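Local coordinates for protein RNA polymerase sigma-H factor (Fusobacterium nucleatum subsp. nucleatum, PDB 3MZY) that probably acts as a sigma-70 family initiation factor, promoting attachment of RNA polymerase to specific promoter sites and then being released, at residues G11-L16 against E97-F102; K112-V117 against I145-K150. All coordinates share one frame; numbering follows the deposited sequence.

Contact 1. Residues G11-L16 against E97-F102; sequences GILGLL and EEIEEF
Leu16 donates its backbone N to Ile12 O at 2.9 Å, the helical bond that sets these two residues one turn apart and brings both side chains against the ring of Phe102. No hydrogen bond or salt bridge joins 11-16 to 97-102; the contact is made by hydrocarbon. Phe102 reaches across because its CG is anti to the backbone N (chi1 -180°), which carries the ring out from helix 91-109 and in among three side chains of helix 8-21. Leu16 CD1 sits over one ring face, a CH-pi contact 4.1 Å from the Phe102 centroid and 29° off the normal. Ile12 CG2 approaches obliquely, 3.6 Å from Phe102 CD2, while at the far end of the ring Leu15 CD2 meets Phe102 CZ at 3.8 Å, the two side chains crossing at about a right angle. The segment axes are 10.0 Å apart and perpendicular, at 90°. Residues 11-16 lie in the sigma-70 signature within region 2, whereas the sequence of the C-terminal helices is consistent with region 4, so this contact probably joins the region 2 part of the chain to the region 4 part. Ile99, almost one turn before Phe102 on helix 91-109, touches different residues with its two branches: the CG2 methyl of Ile99 lies 4.0 Å from Ile12 CG2, and its CD1, at the tip of the longer arm, lies against the Leu13 side chain, 4.0 Å from Leu13 CG. At the margin the extended chain of Glu98 runs past Leu16 in the opposite direction, OE1 making an ordinary van der Waals approach to it. Ser152 and Trp155 of helix 138-159 also touch Phe102, and Leu15 continues onto Ile37, Leu118 and Leu121.

Contact 2. Residues K112-V117 against I145-K150; sequences KFEKEV and IQRIRK
Glu114 turns its CG beside the backbone N (chi1 -74°) and then runs extended, while Arg147 bends back at chi3 (-52°), and together these torsions set the carboxylate at the edge of the guanidinium. Arg147 NE donates to Glu114 OE2 at 2.8 Å with an N-H...O angle of 155°. This salt bridge uses the anti lone pair of OE2, which lies close to the guanidinium plane. Lys151 NZ forms a second salt bridge to the same oxygen, so two positive groups grip OE2 and would be expected to keep the carboxylate ionised. Its other oxygen, OE1, accepts from the backbone N of Ser111, which suits one half of a Ser-x-x-Glu capping box at the start of helix 112-121. That helix meets helix 138-159 nearly at right angles, with the segment axes 9.9 Å apart; sequence and helix order are consistent with sigma region 4, in which 127-134 and 138-159 would form the helix-turn-helix, 138-159 as its recognition helix, with 112-121 packed across the latter. Deeper in, Val117 CG1 touches two isoleucines, 3.8 Å from Ile145 CG1 and 3.9 Å from Ile148 CD1. The same Ile148 CD1 also packs 3.5 Å from Glu114 O. On the outer side Phe113 CD2 lies 4.0 Å from Arg147 NH2, near the guanidinium plane, and the ring makes a cation-pi contact with Lys136.

In the fold
From the N terminus, helix 8-21 supplies the first half of contact 1, and the chain runs through helix 29-50 and an unmodelled stretch, 53-89, before helix 91-109 returns to close that long loop. Helix 112-121 follows directly, so the second half of contact 1 leads into the first half of contact 2, which closes 28 residues on, when helix 138-159 comes back across it after helix 127-134. The two contacts are therefore in series, neither enclosing nor crossing the other. The centres of contact 1 and contact 2 are about 14 Å apart, and the two do not touch. Contact 1 ties the N-terminal helix to the C-terminal bundle; contact 2 holds helices within that bundle.

Contact 1. Residues G11-L16 against E97-F102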
loop_
_atom_site.group_PDB
_atom_site.type_symbol
_atom_site.label_atom_id
_atom_site.label_comp_id
_atom_site.label_asym_id
_atom_site.label_seq_id
_atom_site.Cartn_x
_atom_site.Cartn_y
_atom_site.Cartn_z
ATOM N N GLY A 11 -5.317 -2.417 4.400
ATOM C CA GLY A 11 -4.121 -2.674 3.585
ATOM C C GLY A 11 -3.596 -1.435 2.889
ATOM O O GLY A 11 -2.427 -1.058 3.063
ATOM N N ILE A 12 -4.486 -0.784 2.136
ATOM C CA ILE A 12 -4.194 0.451 1.455
ATOM C C ILE A 12 -3.719 1.522 2.420
ATOM O O ILE A 12 -2.726 2.201 2.143
ATOM C CB ILE A 12 -5.429 0.977 0.682
ATOM C CG1 ILE A 12 -5.916 -0.084 -0.317
ATOM C CG2 ILE A 12 -5.110 2.297 0.003
ATOM C CD1 ILE A 12 -7.090 0.347 -1.179
ATOM N N LEU A 13 -4.429 1.691 3.534
ATOM C CA LEU A 13 -4.039 2.687 4.527
ATOM C C LEU A 13 -2.603 2.382 4.975
ATOM O O LEU A 13 -1.735 3.270 4.946
ATOM C CB LEU A 13 -4.980 2.647 5.743
ATOM C CG LEU A 13 -5.283 3.893 6.585
ATOM C CD1 LEU A 13 -5.382 3.485 8.059
ATOM C CD2 LEU A 13 -4.274 5.052 6.413
ATOM N N GLY A 14 -2.379 1.120 5.378
ATOM C CA GLY A 14 -1.060 0.610 5.770
ATOM C C GLY A 14 0.011 0.998 4.767
ATOM O O GLY A 14 1.072 1.482 5.158
ATOM N N LEU A 15 -0.286 0.827 3.479
ATOM C CA LEU A 15 0.656 1.122 2.422
ATOM C C LEU A 15 0.947 2.620 2.309
ATOM O O LEU A 15 2.107 3.019 2.177
ATOM C CB LEU A 15 0.163 0.570 1.072
ATOM C CG LEU A 15 0.936 0.967 -0.202
ATOM C CD1 LEU A 15 2.320 0.334 -0.248
ATOM C CD2 LEU A 15 0.178 0.606 -1.467
ATOM N N LEU A 16 -0.116 3.432 2.325
ATOM C CA LEU A 16 -0.020 4.881 2.299
ATOM C C LEU A 16 0.810 5.411 3.464
ATOM O O LEU A 16 1.533 6.403 3.327
ATOM C CB LEU A 16 -1.424 5.483 2.345
ATOM C CG LEU A 16 -2.057 6.124 1.105
ATOM C CD1 LEU A 16 -1.516 5.557 -0.200
ATOM C CD2 LEU A 16 -3.569 5.970 1.184
ATOM N N GLU A 97 -11.440 9.311 2.063
ATOM C CA GLU A 97 -11.276 9.921 0.744
ATOM C C GLU A 97 -9.890 9.685 0.146
ATOM O O GLU A 97 -9.767 9.418 -1.052
ATOM C CB GLU A 97 -11.572 11.421 0.772
ATOM C CG GLU A 97 -12.187 11.894 -0.521
ATOM C CD GLU A 97 -11.863 13.338 -0.870
ATOM O OE1 GLU A 97 -12.720 13.970 -1.526
ATOM O OE2 GLU A 97 -10.765 13.829 -0.506
ATOM N N GLU A 98 -8.854 9.801 0.971
ATOM C CA GLU A 98 -7.492 9.535 0.524
ATOM C C GLU A 98 -7.325 8.080 0.068
ATOM O O GLU A 98 -6.675 7.813 -0.950
ATOM C CB GLU A 98 -6.477 9.888 1.607
ATOM C CG GLU A 98 -5.123 10.240 1.048
ATOM C CD GLU A 98 -4.038 10.357 2.112
ATOM O OE1 GLU A 98 -2.858 10.101 1.770
ATOM O OE2 GLU A 98 -4.351 10.709 3.278
ATOM N N ILE A 99 -7.953 7.155 0.792
ATOM C CA ILE A 99 -7.951 5.761 0.407
ATOM C C ILE A 99 -8.653 5.581 -0.940
ATOM O O ILE A 99 -8.161 4.839 -1.819
ATOM C CB ILE A 99 -8.583 4.865 1.498
ATOM C CG1 ILE A 99 -7.693 4.883 2.754
ATOM C CG2 ILE A 99 -8.815 3.442 0.968
ATOM C CD1 ILE A 99 -8.335 4.291 4.002
ATOM N N GLU A 100 -9.782 6.258 -1.107
ATOM C CA GLU A 100 -10.537 6.172 -2.337
ATOM C C GLU A 100 -9.782 6.812 -3.508
ATOM O O GLU A 100 -9.708 6.222 -4.590
ATOM C CB GLU A 100 -11.917 6.801 -2.152
ATOM C CG GLU A 100 -13.050 6.008 -2.789
ATOM C CD GLU A 100 -13.206 4.595 -2.213
ATOM O OE1 GLU A 100 -13.010 4.399 -0.990
ATOM O OE2 GLU A 100 -13.539 3.677 -2.991
ATOM N N GLU A 101 -9.216 8.004 -3.298
ATOM C CA GLU A 101 -8.402 8.649 -4.334
ATOM C C GLU A 101 -7.271 7.718 -4.796
ATOM O O GLU A 101 -7.008 7.608 -5.991
ATOM C CB GLU A 101 -7.825 9.992 -3.868
ATOM C CG GLU A 101 -8.815 11.147 -3.665
ATOM C CD GLU A 101 -9.590 11.507 -4.921
ATOM O OE1 GLU A 101 -9.309 12.567 -5.534
ATOM O OE2 GLU A 101 -10.485 10.716 -5.298
ATOM N N PHE A 102 -6.618 7.038 -3.853
ATOM C CA PHE A 102 -5.562 6.101 -4.210
ATOM C C PHE A 102 -6.059 4.938 -5.068
ATOM O O PHE A 102 -5.423 4.586 -6.058
ATOM C CB PHE A 102 -4.835 5.561 -2.988
ATOM C CG PHE A 102 -3.736 4.595 -3.331
ATOM C CD1 PHE A 102 -2.473 5.066 -3.705
ATOM C CD2 PHE A 102 -3.966 3.216 -3.315
ATOM C CE1 PHE A 102 -1.448 4.176 -4.029
ATOM C CE2 PHE A 102 -2.946 2.324 -3.641
ATOM C CZ PHE A 102 -1.688 2.804 -3.993
#

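Contact 2. Residues K112-V117 against I145-K150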
loop_
_atom_site.group_PDB
_atom_site.type_symbol
_atom_site.label_atom_id
_atom_site.label_comp_id
_atom_site.label_asym_id
_atom_site.label_seq_id
_atom_site.Cartn_x
_atom_site.Cartn_y
_atom_site.Cartn_z
ATOM N N LYS A 112 -0.663 -3.508 -15.637
ATOM C CA LYS A 112 -1.264 -4.769 -15.192
ATOM C C LYS A 112 -0.373 -5.478 -14.134
ATOM O O LYS A 112 -0.874 -5.950 -13.108
ATOM C CB LYS A 112 -1.501 -5.686 -16.387
ATOM C CG LYS A 112 -2.314 -6.912 -16.062
ATOM C CD LYS A 112 -1.889 -8.099 -16.917
ATOM C CE LYS A 112 -2.887 -9.219 -16.783
ATOM N NZ LYS A 112 -2.314 -10.483 -17.294
ATOM N N PHE A 113 0.939 -5.525 -14.382
ATOM C CA PHE A 113 1.918 -6.092 -13.437
ATOM C C PHE A 113 1.890 -5.357 -12.085
ATOM O O PHE A 113 1.772 -5.984 -11.031
ATOM C CB PHE A 113 3.332 -6.083 -14.060
ATOM C CG PHE A 113 4.373 -6.858 -13.270
ATOM C CD1 PHE A 113 4.009 -7.916 -12.425
ATOM C CD2 PHE A 113 5.727 -6.544 -13.404
ATOM C CE1 PHE A 113 4.968 -8.642 -11.698
ATOM C CE2 PHE A 113 6.707 -7.264 -12.700
ATOM C CZ PHE A 113 6.322 -8.322 -11.827
ATOM N N GLU A 114 1.975 -4.034 -12.125
ATOM C CA GLU A 114 1.886 -3.217 -10.912
ATOM C C GLU A 114 0.588 -3.465 -10.133
ATOM O O GLU A 114 0.607 -3.555 -8.899
ATOM C CB GLU A 114 2.051 -1.742 -11.259
ATOM C CG GLU A 114 3.470 -1.356 -11.597
ATOM C CD GLU A 114 3.581 -0.013 -12.333
ATOM O OE1 GLU A 114 2.529 0.549 -12.748
ATOM O OE2 GLU A 114 4.728 0.476 -12.510
ATOM N N LYS A 115 -0.525 -3.611 -10.849
ATOM C CA LYS A 115 -1.812 -3.924 -10.222
ATOM C C LYS A 115 -1.838 -5.322 -9.591
ATOM O O LYS A 115 -2.443 -5.521 -8.525
ATOM C CB LYS A 115 -2.950 -3.813 -11.228
ATOM C CG LYS A 115 -3.306 -2.380 -11.610
ATOM C CD LYS A 115 -4.154 -2.421 -12.850
ATOM C CE LYS A 115 -4.843 -1.136 -13.070
ATOM N NZ LYS A 115 -5.508 -1.110 -14.420
ATOM N N GLU A 116 -1.208 -6.285 -10.262
ATOM C CA GLU A 116 -1.181 -7.664 -9.774
ATOM C C GLU A 116 -0.405 -7.711 -8.460
ATOM O O GLU A 116 -0.828 -8.366 -7.519
ATOM C CB GLU A 116 -0.530 -8.602 -10.796
ATOM C CG GLU A 116 -1.419 -9.036 -11.941
ATOM C CD GLU A 116 -0.667 -9.881 -12.977
ATOM O OE1 GLU A 116 -1.258 -10.863 -13.493
ATOM O OE2 GLU A 116 0.519 -9.570 -13.278
ATOM N N VAL A 117 0.714 -6.990 -8.414
ATOM C CA VAL A 117 1.555 -6.906 -7.225
ATOM C C VAL A 117 0.831 -6.187 -6.081
ATOM O O VAL A 117 0.816 -6.658 -4.939
ATOM C CB VAL A 117 2.925 -6.229 -7.547
ATOM C CG1 VAL A 117 3.655 -5.809 -6.255
ATOM C CG2 VAL A 117 3.811 -7.176 -8.379
ATOM N N ILE A 145 7.221 -3.071 -6.508
ATOM C CA ILE A 145 6.836 -2.433 -5.253
ATOM C C ILE A 145 7.474 -1.045 -5.178
ATOM O O ILE A 145 6.869 -0.103 -4.664
ATOM C CB ILE A 145 7.289 -3.282 -4.052
ATOM C CG1 ILE A 145 6.435 -4.554 -3.958
ATOM C CG2 ILE A 145 7.243 -2.481 -2.760
ATOM C CD1 ILE A 145 6.865 -5.556 -2.883
ATOM N N GLN A 146 8.682 -0.934 -5.714
ATOM C CA GLN A 146 9.446 0.285 -5.645
ATOM C C GLN A 146 8.873 1.316 -6.620
ATOM O O GLN A 146 8.833 2.510 -6.314
ATOM C CB GLN A 146 10.916 -0.002 -5.952
ATOM C CG GLN A 146 11.859 1.158 -5.655
ATOM C CD GLN A 146 12.221 1.237 -4.181
ATOM O OE1 GLN A 146 12.246 0.217 -3.477
ATOM N NE2 GLN A 146 12.499 2.450 -3.702
ATOM N N ARG A 147 8.437 0.849 -7.790
ATOM C CA ARG A 147 7.739 1.711 -8.757
ATOM C C ARG A 147 6.402 2.167 -8.223
ATOM O O ARG A 147 6.024 3.317 -8.416
ATOM C CB ARG A 147 7.501 0.997 -10.085
ATOM C CG ARG A 147 8.686 0.938 -11.000
ATOM C CD ARG A 147 8.218 0.652 -12.425
ATOM N NE ARG A 147 7.342 -0.519 -12.537
ATOM C CZ ARG A 147 7.756 -1.785 -12.411
ATOM N NH1 ARG A 147 9.034 -2.030 -12.144
ATOM N NH2 ARG A 147 6.896 -2.804 -12.524
ATOM N N ILE A 148 5.682 1.266 -7.553
ATOM C CA ILE A 148 4.415 1.633 -6.885
ATOM C C ILE A 148 4.656 2.774 -5.870
ATOM O O ILE A 148 3.881 3.736 -5.803
ATOM C CB ILE A 148 3.720 0.407 -6.210
ATOM C CG1 ILE A 148 3.272 -0.611 -7.265
ATOM C CG2 ILE A 148 2.525 0.851 -5.358
ATOM C CD1 ILE A 148 2.869 -1.972 -6.699
ATOM N N ARG A 149 5.734 2.651 -5.094
ATOM C CA ARG A 149 6.171 3.686 -4.153
ATOM C C ARG A 149 6.449 5.051 -4.815
ATOM O O ARG A 149 5.830 6.033 -4.446
ATOM C CB ARG A 149 7.412 3.220 -3.383
ATOM C CG ARG A 149 7.954 4.240 -2.393
ATOM C CD ARG A 149 9.407 3.981 -2.054
ATOM N NE ARG A 149 10.066 5.184 -1.551
ATOM C CZ ARG A 149 11.332 5.230 -1.136
ATOM N NH1 ARG A 149 12.090 4.136 -1.166
ATOM N NH2 ARG A 149 11.848 6.371 -0.688
ATOM N N LYS A 150 7.379 5.109 -5.766
ATOM C CA LYS A 150 7.751 6.370 -6.395
ATOM C C LYS A 150 6.548 7.025 -7.098
ATOM O O LYS A 150 6.307 8.218 -6.924
ATOM C CB LYS A 150 8.938 6.193 -7.360
#